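Local coordinates for protein putative aminotransferase (Actinomadura melliaura, PDB 4ZWV) that probably acts as a pyridoxal 5'-phosphate-dependent sugar aminotransferase in making the aminopentose of the indolocarbazole AT2433, at residues L192-G197 with W239-L244; L17-E22 with G249-E254; D113-K118 with D139-I144; G95-W100 with S120-A125; A267-K272 with H363-I368. One frame throughout, in Å; residues are numbered along the deposited sequence.

Contact 1 (L192-G197 with W239-L244); sequences LTCGDG and WHMTDL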
# COMPACT_ATOMS: atom_id res chain seq x y z
N LEU A 192 1.23 -17.20 -8.16
CA LEU A 192 2.14 -16.36 -8.90
C LEU A 192 2.57 -15.25 -7.98
O LEU A 192 1.72 -14.50 -7.50
CB LEU A 192 1.47 -15.79 -10.15
CG LEU A 192 2.30 -14.77 -10.92
CD1 LEU A 192 3.59 -15.42 -11.41
CD2 LEU A 192 1.50 -14.20 -12.08
N THR A 193 3.86 -15.14 -7.68
CA THR A 193 4.26 -14.05 -6.78
C THR A 193 5.21 -13.02 -7.40
O THR A 193 6.05 -13.32 -8.24
CB THR A 193 4.89 -14.58 -5.46
OG1 THR A 193 5.08 -13.48 -4.56
CG2 THR A 193 6.24 -15.24 -5.70
N CYS A 194 5.01 -11.78 -6.95
CA CYS A 194 5.90 -10.66 -7.26
C CYS A 194 6.66 -10.24 -6.01
O CYS A 194 7.26 -9.18 -5.99
CB CYS A 194 5.11 -9.45 -7.75
SG CYS A 194 4.17 -9.74 -9.26
N GLY A 195 6.60 -11.08 -4.98
CA GLY A 195 6.99 -10.68 -3.64
C GLY A 195 5.75 -10.10 -2.99
O GLY A 195 5.16 -10.70 -2.08
N ASP A 196 5.37 -8.93 -3.47
CA ASP A 196 4.03 -8.41 -3.25
C ASP A 196 3.57 -7.82 -4.56
O ASP A 196 4.37 -7.29 -5.34
CB ASP A 196 3.98 -7.35 -2.14
CG ASP A 196 3.85 -7.95 -0.76
OD1 ASP A 196 2.89 -8.72 -0.51
OD2 ASP A 196 4.72 -7.67 0.09
N GLY A 197 2.27 -7.90 -4.80
CA GLY A 197 1.69 -7.35 -6.01
C GLY A 197 0.28 -7.84 -6.16
O GLY A 197 -0.18 -8.69 -5.41
N TRP A 239 -1.23 3.03 -4.96
CA TRP A 239 -1.78 1.69 -5.10
C TRP A 239 -1.13 0.91 -6.23
O TRP A 239 -1.50 -0.23 -6.47
CB TRP A 239 -3.28 1.77 -5.35
CG TRP A 239 -4.11 2.13 -4.13
CD1 TRP A 239 -3.93 1.68 -2.85
CD2 TRP A 239 -5.27 2.97 -4.11
NE1 TRP A 239 -4.92 2.21 -2.03
CE2 TRP A 239 -5.75 3.00 -2.78
CE3 TRP A 239 -5.94 3.72 -5.08
CZ2 TRP A 239 -6.86 3.75 -2.40
CZ3 TRP A 239 -7.06 4.45 -4.70
CH2 TRP A 239 -7.51 4.46 -3.37
N HIS A 240 -0.18 1.52 -6.92
CA HIS A 240 0.43 0.88 -8.09
C HIS A 240 1.53 -0.12 -7.73
O HIS A 240 1.97 -0.22 -6.58
CB HIS A 240 0.99 1.95 -9.04
CG HIS A 240 2.19 2.67 -8.52
ND1 HIS A 240 3.03 3.39 -9.34
CD2 HIS A 240 2.68 2.81 -7.26
CE1 HIS A 240 4.00 3.92 -8.61
NE2 HIS A 240 3.81 3.58 -7.35
N MSE A 241 1.92 -0.89 -8.75
CA MSE A 241 3.08 -1.78 -8.70
C MSE A 241 4.26 -1.09 -9.37
O MSE A 241 4.07 -0.35 -10.34
CB MSE A 241 2.78 -3.11 -9.41
CG MSE A 241 3.93 -4.09 -9.37
SE MSE A 241 3.66 -5.65 -10.48
CE MSE A 241 2.10 -6.41 -9.59
N THR A 242 5.48 -1.35 -8.89
CA THR A 242 6.68 -0.81 -9.51
C THR A 242 7.50 -1.91 -10.18
O THR A 242 7.18 -3.10 -10.06
CB THR A 242 7.54 -0.10 -8.49
OG1 THR A 242 7.92 -1.05 -7.49
CG2 THR A 242 6.77 1.04 -7.85
N ASP A 243 8.55 -1.50 -10.89
CA ASP A 243 9.30 -2.45 -11.73
C ASP A 243 10.04 -3.53 -10.96
O ASP A 243 10.22 -4.63 -11.47
CB ASP A 243 10.28 -1.69 -12.64
CG ASP A 243 9.65 -1.24 -13.95
OD1 ASP A 243 8.40 -1.17 -14.03
OD2 ASP A 243 10.40 -0.92 -14.89
N LEU A 244 10.47 -3.25 -9.72
CA LEU A 244 11.13 -4.28 -8.92
C LEU A 244 10.23 -5.51 -8.77
O LEU A 244 10.67 -6.66 -8.99
CB LEU A 244 11.50 -3.74 -7.54
CG LEU A 244 12.03 -4.73 -6.50
CD1 LEU A 244 13.35 -5.36 -6.95
CD2 LEU A 244 12.19 -4.03 -5.15
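A single methyl group wedged under a loop makes this small, buried, purely apolar contact: the CE of M241, a selenomethionine, reaches C194 and G197 in the loop between strands 181-185 and 198-201 of the large domain. Its two touches are of similar length, CE to the CA of G197 at 3.7 Å and CE to the SG of C194 at 3.9 Å. The side chain gets there by running straight out, CG anti to the backbone N (chi1 -178°), and then hooking at chi3 (-63°), which turns the terminal methyl against the loop. A side chain at G197 would collide with that methyl, so the glycine is part of the fit. The loop is shaped by an ST turn: the backbone N of G195 gives a hydrogen bond of 2.9 Å to the OG1 of T193, and the positive phi of G195 again suits a glycine. The place matters, since G197 lies about 6 Å from the side chain of S185, which binds pyridoxal 5'-phosphate, and K190, the predicted Schiff-base lysine, comes just before the segment; no cofactor is bound to this chain. Across the dimer, D196 forms a salt bridge with K238 of the second subunit. Beside the contact, F38 of helix 33-46 packs on both C194 and M241, while A246 of helix 243-273 touches M241, placing the contact between two helices and the start of strand 198-201.

Contact 2 (L17-E22 with G249-E254); sequences LDRVAE and GLANLE
R19 carries this contact from helix 16-26, lying over the L250-A251 turn of helix 243-273. Its CG rests on the methyl of A251, the CB atom, at 4.0 Å. From there the chain bends at chi2 (-69°) and again at chi3, swinging the guanidinium over L250, whose CB sits under one face toward the rim, 3.7 Å from NH1 of R19. The CD1 of L250 adds a second touch, 3.9 Å from NH2 of R19, so the flat cation covers an aliphatic branch while its N-H groups point to acids. Its NH1 makes a salt bridge with E37 of helix 33-46. Further on, V20 packs on L244 of the long helix and on F24 of the second subunit. One turn after R19, E22 reaches back, its OE1 3.3 Å from NH2 of R19, a salt bridge that is doubtful because E22 has two conformers and this is one of them. With an alanine in place of R19, E37 would probably lose this charge partner and the side chain of L250 its flat cover. The arrangement is helix-on-helix packing in which an N-terminal helix packs against the long helix that, in fold-type I aminotransferases, connects the large and small domains.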
# COMPACT_ATOMS: atom_id res chain seq x y z
N LEU A 17 16.49 -13.33 -9.59
CA LEU A 17 17.65 -12.48 -9.27
C LEU A 17 18.16 -11.79 -10.53
O LEU A 17 18.53 -10.62 -10.50
CB LEU A 17 18.75 -13.30 -8.60
CG LEU A 17 19.90 -12.49 -8.00
CD1 LEU A 17 19.36 -11.56 -6.92
CD2 LEU A 17 20.97 -13.43 -7.43
N ASP A 18 18.17 -12.52 -11.65
CA ASP A 18 18.56 -11.97 -12.95
C ASP A 18 17.66 -10.79 -13.34
O ASP A 18 18.14 -9.76 -13.81
CB ASP A 18 18.50 -13.07 -14.03
CG ASP A 18 18.54 -12.52 -15.46
OD1 ASP A 18 17.47 -12.22 -16.02
OD2 ASP A 18 19.65 -12.42 -16.03
N ARG A 19 16.36 -10.93 -13.12
CA ARG A 19 15.43 -9.86 -13.47
C ARG A 19 15.59 -8.65 -12.55
O ARG A 19 15.52 -7.51 -13.01
CB ARG A 19 13.99 -10.35 -13.43
CG ARG A 19 13.61 -11.25 -14.58
CD ARG A 19 13.57 -10.46 -15.87
NE ARG A 19 12.57 -10.98 -16.80
CZ ARG A 19 11.97 -10.25 -17.73
NH1 ARG A 19 11.08 -10.81 -18.52
NH2 ARG A 19 12.27 -8.96 -17.87
N VAL A 20 15.79 -8.90 -11.26
CA VAL A 20 16.00 -7.79 -10.32
C VAL A 20 17.30 -7.06 -10.65
O VAL A 20 17.36 -5.82 -10.58
CB VAL A 20 16.02 -8.29 -8.86
CG1 VAL A 20 16.47 -7.18 -7.91
CG2 VAL A 20 14.62 -8.78 -8.48
N ALA A 21 18.34 -7.79 -11.02
CA ALA A 21 19.60 -7.16 -11.42
C ALA A 21 19.38 -6.20 -12.58
O ALA A 21 19.99 -5.14 -12.64
CB ALA A 21 20.65 -8.22 -11.78
N GLU A 22 18.51 -6.60 -13.51
CA GLU A 22 18.17 -5.77 -14.67
C GLU A 22 17.54 -4.45 -14.22
O GLU A 22 17.90 -3.38 -14.73
CB GLU A 22 17.21 -6.54 -15.61
CG GLU A 22 16.74 -5.76 -16.84
CD GLU A 22 15.55 -6.41 -17.55
OE1 GLU A 22 15.06 -7.47 -17.10
OE2 GLU A 22 15.09 -5.86 -18.58
N GLY A 249 7.61 -10.97 -10.75
CA GLY A 249 6.46 -11.62 -11.37
C GLY A 249 6.78 -12.19 -12.74
O GLY A 249 6.38 -13.30 -13.06
N LEU A 250 7.50 -11.42 -13.56
CA LEU A 250 7.89 -11.90 -14.89
C LEU A 250 8.71 -13.18 -14.80
O LEU A 250 8.49 -14.13 -15.57
CB LEU A 250 8.69 -10.83 -15.64
CG LEU A 250 7.81 -9.72 -16.22
CD1 LEU A 250 8.62 -8.44 -16.51
CD2 LEU A 250 7.09 -10.21 -17.46
N ALA A 251 9.63 -13.23 -13.85
CA ALA A 251 10.46 -14.41 -13.66
C ALA A 251 9.63 -15.61 -13.23
O ALA A 251 9.93 -16.75 -13.61
CB ALA A 251 11.55 -14.13 -12.62
N ASN A 252 8.59 -15.36 -12.45
CA ASN A 252 7.81 -16.46 -11.91
C ASN A 252 6.72 -16.96 -12.85
O ASN A 252 6.13 -18.02 -12.63
CB ASN A 252 7.22 -16.04 -10.56
CG ASN A 252 8.27 -16.06 -9.47
OD1 ASN A 252 9.23 -16.83 -9.53
ND2 ASN A 252 8.10 -15.21 -8.47
N LEU A 253 6.47 -16.21 -13.93
CA LEU A 253 5.47 -16.63 -14.91
C LEU A 253 5.87 -17.90 -15.62
O LEU A 253 5.02 -18.68 -16.03
CB LEU A 253 5.23 -15.53 -15.94
CG LEU A 253 4.15 -14.50 -15.63
CD1 LEU A 253 4.14 -13.43 -16.70
CD2 LEU A 253 2.80 -15.20 -15.54
N GLU A 254 7.18 -18.12 -15.75
CA GLU A 254 7.68 -19.26 -16.52
C GLU A 254 7.17 -20.60 -16.02
O GLU A 254 6.89 -21.49 -16.82
CB GLU A 254 9.21 -19.26 -16.51
CG GLU A 254 9.83 -18.51 -17.67
CD GLU A 254 9.32 -17.09 -17.76
OE1 GLU A 254 8.77 -16.72 -18.82
OE2 GLU A 254 9.47 -16.34 -16.77

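Contact 3 (D113-K118 with D139-I144); sequences DDLERK and DRLAGI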
# COMPACT_ATOMS: atom_id res chain seq x y z
N ASP A 113 -28.10 -18.19 -1.73
CA ASP A 113 -29.48 -18.04 -1.27
C ASP A 113 -29.54 -16.95 -0.21
O ASP A 113 -30.43 -16.10 -0.21
CB ASP A 113 -30.02 -19.34 -0.69
CG ASP A 113 -30.19 -20.43 -1.73
OD1 ASP A 113 -30.73 -20.13 -2.82
OD2 ASP A 113 -29.76 -21.57 -1.47
N ASP A 114 -28.57 -16.98 0.70
CA ASP A 114 -28.49 -15.99 1.77
C ASP A 114 -28.16 -14.63 1.18
O ASP A 114 -28.70 -13.62 1.61
CB ASP A 114 -27.46 -16.41 2.82
CG ASP A 114 -27.58 -15.62 4.11
OD1 ASP A 114 -28.72 -15.49 4.63
OD2 ASP A 114 -26.54 -15.14 4.61
N LEU A 115 -27.28 -14.61 0.19
CA LEU A 115 -26.96 -13.37 -0.51
C LEU A 115 -28.22 -12.71 -1.05
O LEU A 115 -28.46 -11.52 -0.80
CB LEU A 115 -25.98 -13.62 -1.65
CG LEU A 115 -25.77 -12.37 -2.52
CD1 LEU A 115 -25.08 -11.26 -1.74
CD2 LEU A 115 -24.98 -12.73 -3.76
N GLU A 116 -29.02 -13.47 -1.78
CA GLU A 116 -30.20 -12.87 -2.40
C GLU A 116 -31.17 -12.32 -1.35
O GLU A 116 -31.75 -11.25 -1.54
CB GLU A 116 -30.90 -13.87 -3.32
CG GLU A 116 -32.09 -13.22 -4.02
CD GLU A 116 -32.51 -13.90 -5.30
OE1 GLU A 116 -32.15 -15.08 -5.51
OE2 GLU A 116 -33.22 -13.24 -6.10
N ARG A 117 -31.30 -13.01 -0.22
CA ARG A 117 -32.17 -12.53 0.85
C ARG A 117 -31.66 -11.24 1.49
O ARG A 117 -32.45 -10.48 2.06
CB ARG A 117 -32.32 -13.60 1.94
CG ARG A 117 -33.13 -14.81 1.52
CD ARG A 117 -33.44 -15.70 2.72
NE ARG A 117 -32.24 -16.15 3.41
CZ ARG A 117 -31.69 -17.35 3.24
NH1 ARG A 117 -32.23 -18.24 2.40
NH2 ARG A 117 -30.60 -17.67 3.92
N LYS A 118 -30.36 -10.98 1.39
CA LYS A 118 -29.79 -9.85 2.12
C LYS A 118 -29.53 -8.61 1.28
O LYS A 118 -29.18 -7.55 1.81
CB LYS A 118 -28.50 -10.30 2.82
CG LYS A 118 -28.81 -11.15 4.05
CD LYS A 118 -27.57 -11.77 4.65
CE LYS A 118 -27.89 -12.38 6.00
NZ LYS A 118 -26.77 -13.22 6.51
N ASP A 139 -22.64 -17.29 -12.87
CA ASP A 139 -23.86 -17.11 -13.67
C ASP A 139 -25.07 -16.97 -12.75
O ASP A 139 -25.98 -16.18 -13.02
CB ASP A 139 -24.10 -18.28 -14.63
CG ASP A 139 -23.12 -18.33 -15.80
OD1 ASP A 139 -22.31 -17.39 -15.99
OD2 ASP A 139 -23.18 -19.32 -16.56
N ARG A 140 -25.10 -17.75 -11.68
CA ARG A 140 -26.20 -17.65 -10.73
C ARG A 140 -26.20 -16.28 -10.06
O ARG A 140 -27.24 -15.64 -9.89
CB ARG A 140 -26.11 -18.76 -9.68
CG ARG A 140 -27.24 -18.70 -8.69
CD ARG A 140 -27.22 -19.88 -7.75
NE ARG A 140 -28.25 -19.72 -6.74
CZ ARG A 140 -28.27 -20.38 -5.59
NH1 ARG A 140 -27.31 -21.26 -5.32
NH2 ARG A 140 -29.25 -20.17 -4.72
N LEU A 141 -25.00 -15.84 -9.68
CA LEU A 141 -24.81 -14.53 -9.11
C LEU A 141 -25.35 -13.44 -10.05
O LEU A 141 -26.09 -12.55 -9.61
CB LEU A 141 -23.33 -14.33 -8.81
CG LEU A 141 -22.91 -12.96 -8.31
CD1 LEU A 141 -23.60 -12.63 -6.99
CD2 LEU A 141 -21.40 -12.91 -8.18
N ALA A 142 -25.03 -13.53 -11.34
CA ALA A 142 -25.52 -12.55 -12.31
C ALA A 142 -27.06 -12.53 -12.37
O ALA A 142 -27.66 -11.46 -12.50
CB ALA A 142 -24.94 -12.82 -13.69
N GLY A 143 -27.69 -13.69 -12.28
CA GLY A 143 -29.15 -13.76 -12.26
C GLY A 143 -29.75 -13.10 -11.03
O GLY A 143 -30.79 -12.43 -11.11
N ILE A 144 -29.11 -13.29 -9.89
CA ILE A 144 -29.52 -12.65 -8.65
C ILE A 144 -29.50 -11.13 -8.82
O ILE A 144 -30.44 -10.44 -8.41
CB ILE A 144 -28.62 -13.08 -7.48
CG1 ILE A 144 -28.94 -14.53 -7.13
CG2 ILE A 144 -28.83 -12.16 -6.27
CD1 ILE A 144 -27.91 -15.19 -6.22
O HOH W 1 -27.60 -22.76 -2.81
O HOH W 2 -32.29 -10.55 -6.25
O HOH W 3 -30.43 -16.95 -4.72
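Helices 113-118 and 139-144 run nearly parallel, 17° apart with axes 10.6 Å from each other, and their CA atoms come nearest at E116 and I144 (6.3 Å). They belong to the alpha/beta large domain of the fold-type I aminotransferases and lie side by side on the sheet, the second helix serving the beta-alpha-beta crossover from strand 123-129 to strand 157-161. On the sheet side, L115 and L141 meet at about a right angle, CD2 of L115 pressing CD1 of L141 at 3.5 Å, over I126 and V128. On the outer side an ion pair crosses the groove. R140 stretches fully from its helix, CG anti to the backbone N (chi1 -179°), and its NH2 forms a salt bridge with OD1 of D113, modelled at 2.4 Å, a length too short to take literally. The two planar groups are turned 61° apart, and a water in the guanidinium plane donates to OD2 of D113 (2.8 Å) while accepting from NH1 of R140 (2.9 Å). E116 lies over I144, its OE1 3.6 Å from CG1 of I144, and its OE2 forms a salt bridge with R147. A further water donates to OE2 of E116 and, at 2.8 Å, to the backbone O of I144.

Contact 4 (G95-W100 with S120-A125); sequences GRRITW and SPATRA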
# COMPACT_ATOMS: atom_id res chain seq x y z
N GLY A 95 -14.95 3.08 4.32
CA GLY A 95 -15.98 3.83 5.04
C GLY A 95 -17.36 3.20 4.98
O GLY A 95 -18.35 3.88 5.29
N ARG A 96 -17.44 1.92 4.63
CA ARG A 96 -18.73 1.25 4.49
C ARG A 96 -19.02 0.28 5.62
O ARG A 96 -18.16 -0.01 6.45
CB ARG A 96 -18.81 0.49 3.16
CG ARG A 96 -18.26 1.26 1.98
CD ARG A 96 -18.96 2.60 1.75
NE ARG A 96 -18.24 3.34 0.73
CZ ARG A 96 -18.56 4.55 0.30
NH1 ARG A 96 -19.63 5.18 0.78
NH2 ARG A 96 -17.81 5.14 -0.63
N ARG A 97 -20.23 -0.25 5.62
CA ARG A 97 -20.69 -1.20 6.62
C ARG A 97 -20.76 -2.61 6.03
O ARG A 97 -21.33 -2.80 4.95
CB ARG A 97 -22.05 -0.74 7.14
CG ARG A 97 -22.88 -1.77 7.85
CD ARG A 97 -24.12 -1.10 8.43
NE ARG A 97 -25.01 -0.54 7.41
CZ ARG A 97 -26.06 -1.19 6.91
NH1 ARG A 97 -26.33 -2.42 7.34
NH2 ARG A 97 -26.83 -0.62 5.99
N ILE A 98 -20.18 -3.59 6.72
CA ILE A 98 -20.23 -4.98 6.26
C ILE A 98 -21.54 -5.62 6.69
O ILE A 98 -21.93 -5.53 7.86
CB ILE A 98 -19.07 -5.82 6.81
CG1 ILE A 98 -17.71 -5.23 6.41
CG2 ILE A 98 -19.16 -7.25 6.32
CD1 ILE A 98 -16.54 -5.83 7.17
N THR A 99 -22.24 -6.26 5.75
CA THR A 99 -23.35 -7.14 6.11
C THR A 99 -22.91 -8.55 5.77
O THR A 99 -22.65 -8.87 4.60
CB THR A 99 -24.64 -6.78 5.36
OG1 THR A 99 -25.09 -5.49 5.79
CG2 THR A 99 -25.72 -7.81 5.65
N TRP A 100 -22.78 -9.38 6.80
CA TRP A 100 -22.26 -10.73 6.60
C TRP A 100 -23.24 -11.62 5.86
O TRP A 100 -24.43 -11.62 6.15
CB TRP A 100 -21.92 -11.41 7.93
CG TRP A 100 -20.86 -10.74 8.74
CD1 TRP A 100 -20.98 -10.28 10.02
CD2 TRP A 100 -19.50 -10.48 8.35
NE1 TRP A 100 -19.80 -9.73 10.45
CE2 TRP A 100 -18.87 -9.85 9.45
CE3 TRP A 100 -18.76 -10.71 7.18
CZ2 TRP A 100 -17.53 -9.45 9.41
CZ3 TRP A 100 -17.43 -10.31 7.15
CH2 TRP A 100 -16.83 -9.69 8.25
N SER A 120 -30.46 -5.32 -0.29
CA SER A 120 -31.42 -4.37 0.26
C SER A 120 -31.26 -3.03 -0.43
O SER A 120 -30.32 -2.85 -1.21
CB SER A 120 -31.23 -4.23 1.78
OG SER A 120 -30.11 -3.42 2.06
N PRO A 121 -32.17 -2.07 -0.15
CA PRO A 121 -31.97 -0.73 -0.71
C PRO A 121 -30.64 -0.08 -0.30
O PRO A 121 -30.22 0.86 -0.96
CB PRO A 121 -33.15 0.06 -0.14
CG PRO A 121 -34.22 -0.97 0.03
CD PRO A 121 -33.49 -2.21 0.48
N ALA A 122 -29.98 -0.60 0.74
CA ALA A 122 -28.69 -0.05 1.17
C ALA A 122 -27.48 -0.71 0.51
O ALA A 122 -26.35 -0.28 0.73
CB ALA A 122 -28.56 -0.15 2.69
N THR A 123 -27.70 -1.75 -0.29
CA THR A 123 -26.59 -2.51 -0.85
C THR A 123 -25.82 -1.73 -1.89
O THR A 123 -26.35 -1.32 -2.93
CB THR A 123 -27.06 -3.82 -1.48
OG1 THR A 123 -27.74 -4.59 -0.49
CG2 THR A 123 -25.87 -4.61 -1.99
N ARG A 124 -24.54 -1.52 -1.59
CA ARG A 124 -23.65 -0.83 -2.48
C ARG A 124 -22.93 -1.77 -3.45
O ARG A 124 -22.81 -1.50 -4.66
CB ARG A 124 -22.63 -0.09 -1.61
CG ARG A 124 -21.56 0.63 -2.33
CD ARG A 124 -20.68 1.41 -1.35
NE ARG A 124 -20.00 2.46 -2.09
CZ ARG A 124 -20.53 3.64 -2.36
NH1 ARG A 124 -19.85 4.52 -3.07
NH2 ARG A 124 -21.75 3.94 -1.92
N ALA A 125 -22.51 -2.90 -2.93
CA ALA A 125 -21.67 -3.84 -3.67
C ALA A 125 -21.65 -5.17 -2.96
O ALA A 125 -22.07 -5.28 -1.80
CB ALA A 125 -20.24 -3.31 -3.82
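The backbones of R96 and R124 stay apart, their CA atoms 8.8 Å from each other, because strand 76-79 runs between strands 97-100 and 123-129, and it is the side chains that bridge the distance. Two arginines do so face to face. The guanidinium of R96 lies flat on that of R124, planes 12° apart, with CZ of R96 squarely over CZ of R124 at 3.4 Å. R124 reaches this place by an extended chain, CG anti to the backbone N (chi1 176°), whereas R96 folds at chi2 to come down on it. NH2 of R96 and NH1 of R124 are 3.2 Å apart, both donors with no hydrogen bond between them; two like charges are stacked here. The carboxylates of D94 and E72, each in a salt bridge with R96, probably offset the cost, while the backbone carbonyls of A70 and R74 take up R124. The setting is the start of parallel strands in the alpha/beta large domain of a fold-type I aminotransferase, where a Schellman motif at G95 ends helix 85-93 just before R96. On the other segment S120 to T123 form a type I beta turn, closed by the backbone N of T123 to the O of S120 at 3.0 Å. OG of S120 accepts from the N of A122 in an ST turn. The CB of A122 meets the R97 guanidinium edge, 3.8 Å from NH2 of R97, a doubtful touch because R97 has two conformers; this NH2 also salt-bridges D75.

Contact 5 (A267-K272 with H363-I368); sequences AAFYDK and HVVATI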
# COMPACT_ATOMS: atom_id res chain seq x y z
N ALA A 267 -4.64 -32.49 -5.59
CA ALA A 267 -6.04 -32.44 -5.19
C ALA A 267 -6.81 -33.65 -5.73
O ALA A 267 -7.62 -34.26 -5.02
CB ALA A 267 -6.69 -31.15 -5.69
N ALA A 268 -6.54 -34.01 -6.98
CA ALA A 268 -7.19 -35.17 -7.57
C ALA A 268 -6.79 -36.44 -6.82
O ALA A 268 -7.61 -37.34 -6.62
CB ALA A 268 -6.83 -35.29 -9.05
N PHE A 269 -5.52 -36.50 -6.41
CA PHE A 269 -5.02 -37.63 -5.64
C PHE A 269 -5.78 -37.75 -4.31
O PHE A 269 -6.23 -38.84 -3.94
CB PHE A 269 -3.52 -37.48 -5.40
CG PHE A 269 -2.91 -38.58 -4.59
CD1 PHE A 269 -2.55 -39.78 -5.18
CD2 PHE A 269 -2.67 -38.42 -3.23
CE1 PHE A 269 -1.98 -40.80 -4.43
CE2 PHE A 269 -2.10 -39.43 -2.48
CZ PHE A 269 -1.75 -40.62 -3.08
N TYR A 270 -5.91 -36.64 -3.59
CA TYR A 270 -6.68 -36.64 -2.35
C TYR A 270 -8.14 -37.04 -2.59
O TYR A 270 -8.71 -37.80 -1.81
CB TYR A 270 -6.64 -35.28 -1.67
CG TYR A 270 -5.31 -34.89 -1.04
CD1 TYR A 270 -4.41 -35.85 -0.60
CD2 TYR A 270 -4.99 -33.55 -0.88
CE1 TYR A 270 -3.20 -35.47 -0.01
CE2 TYR A 270 -3.80 -33.17 -0.31
CZ TYR A 270 -2.91 -34.12 0.13
OH TYR A 270 -1.73 -33.72 0.71
N ASP A 271 -8.75 -36.49 -3.65
CA ASP A 271 -10.12 -36.87 -4.01
C ASP A 271 -10.28 -38.38 -4.11
O ASP A 271 -11.30 -38.94 -3.69
CB ASP A 271 -10.53 -36.27 -5.36
CG ASP A 271 -10.77 -34.78 -5.31
OD1 ASP A 271 -10.97 -34.19 -4.22
OD2 ASP A 271 -10.76 -34.19 -6.42
N LYS A 272 -9.28 -39.03 -4.69
CA LYS A 272 -9.33 -40.46 -4.97
C LYS A 272 -9.02 -41.31 -3.74
O LYS A 272 -9.60 -42.38 -3.56
CB LYS A 272 -8.33 -40.81 -6.09
CG LYS A 272 -8.26 -42.29 -6.46
CD LYS A 272 -7.15 -42.53 -7.48
CE LYS A 272 -7.08 -43.99 -7.92
NZ LYS A 272 -6.78 -44.91 -6.78
N HIS A 363 2.20 -39.75 2.47
CA HIS A 363 2.31 -39.66 3.92
C HIS A 363 1.08 -38.98 4.53
O HIS A 363 0.58 -39.42 5.57
CB HIS A 363 3.60 -38.90 4.30
CG HIS A 363 3.75 -38.64 5.77
ND1 HIS A 363 3.81 -39.65 6.70
CD2 HIS A 363 3.87 -37.48 6.46
CE1 HIS A 363 3.94 -39.13 7.90
NE2 HIS A 363 3.99 -37.81 7.79
N VAL A 364 0.58 -37.93 3.87
CA VAL A 364 -0.62 -37.24 4.33
C VAL A 364 -1.81 -38.21 4.33
O VAL A 364 -2.52 -38.33 5.33
CB VAL A 364 -0.94 -36.02 3.45
CG1 VAL A 364 -2.31 -35.43 3.78
CG2 VAL A 364 0.16 -34.96 3.60
N VAL A 365 -2.00 -38.91 3.22
CA VAL A 365 -3.10 -39.85 3.09
C VAL A 365 -3.00 -41.01 4.08
O VAL A 365 -3.99 -41.35 4.73
CB VAL A 365 -3.19 -40.42 1.65
CG1 VAL A 365 -4.09 -41.65 1.60
CG2 VAL A 365 -3.68 -39.33 0.71
N ALA A 366 -1.81 -41.58 4.22
CA ALA A 366 -1.61 -42.71 5.12
C ALA A 366 -1.87 -42.30 6.57
O ALA A 366 -2.45 -43.07 7.35
CB ALA A 366 -0.21 -43.27 4.98
N THR A 367 -1.45 -41.09 6.92
CA THR A 367 -1.64 -40.59 8.27
C THR A 367 -3.13 -40.42 8.57
O THR A 367 -3.62 -40.90 9.59
CB THR A 367 -0.90 -39.25 8.48
OG1 THR A 367 0.51 -39.47 8.34
CG2 THR A 367 -1.18 -38.69 9.87
N ILE A 368 -3.85 -39.75 7.67
CA ILE A 368 -5.28 -39.55 7.85
C ILE A 368 -6.04 -40.89 7.90
O ILE A 368 -6.89 -41.09 8.77
CB ILE A 368 -5.86 -38.68 6.71
CG1 ILE A 368 -5.32 -37.25 6.82
CG2 ILE A 368 -7.38 -38.65 6.76
CD1 ILE A 368 -5.70 -36.37 5.65
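V365 is the bump that fills a notch between two aromatic rings: its CG2 methyl enters between F269 and Y270, 3.6 Å from CE2 of F269 and 3.8 Å from CD1 of Y270. The notch exists because the neighbouring rings diverge, F269 with CG anti to its backbone nitrogen (chi1 179°) and Y270 with CG turned beside it (chi1 -71°). Against Y270 the methyl comes at the ring's edge, near its plane. A second bump, V364, lies farther out along Y270, crossing it at about a right angle with CG1 3.6 Å from OH of Y270 and 3.9 Å from CE1 of Y270. Segments 267-272 and 363-368 of helices 243-273 and 358-369 run 24° from parallel, their axes 10.9 Å apart, in the smaller C-terminal domain, next to its three-stranded antiparallel sheet. From that sheet Y296 meets the ring of Y270 edge-to-face, and the hydroxyl of Y270 is hydrogen-bonded to the backbone O of P351. With an alanine in place of Y270, V364 would probably face a gap and the P351 carbonyl would lose this partner. R361, one turn before V365, makes a cation-pi contact with F269.

Following the chain from the N terminus, segment 17-22 of helix 16-26 opens contact 2, which closes only at 249-254, so contacts 1, 3 and 4 all fall within its span. Contacts 3 and 4 alternate: 95-100 is followed by 113-118, then 120-125, then 139-144, so the two contacts cross along the chain within the large domain, and K118 NZ probably hydrogen-bonds to W100 O. Contact 1 (192-197 with 239-244) closes next, on the other side of the chain's centre from contact 3. It touches contact 2 through a probable hydrogen bond, T193 O to N252 ND2, near the second subunit. The long helix 243-273 then carries the chain to contact 5, which comes last and joins that helix to the C-terminal one.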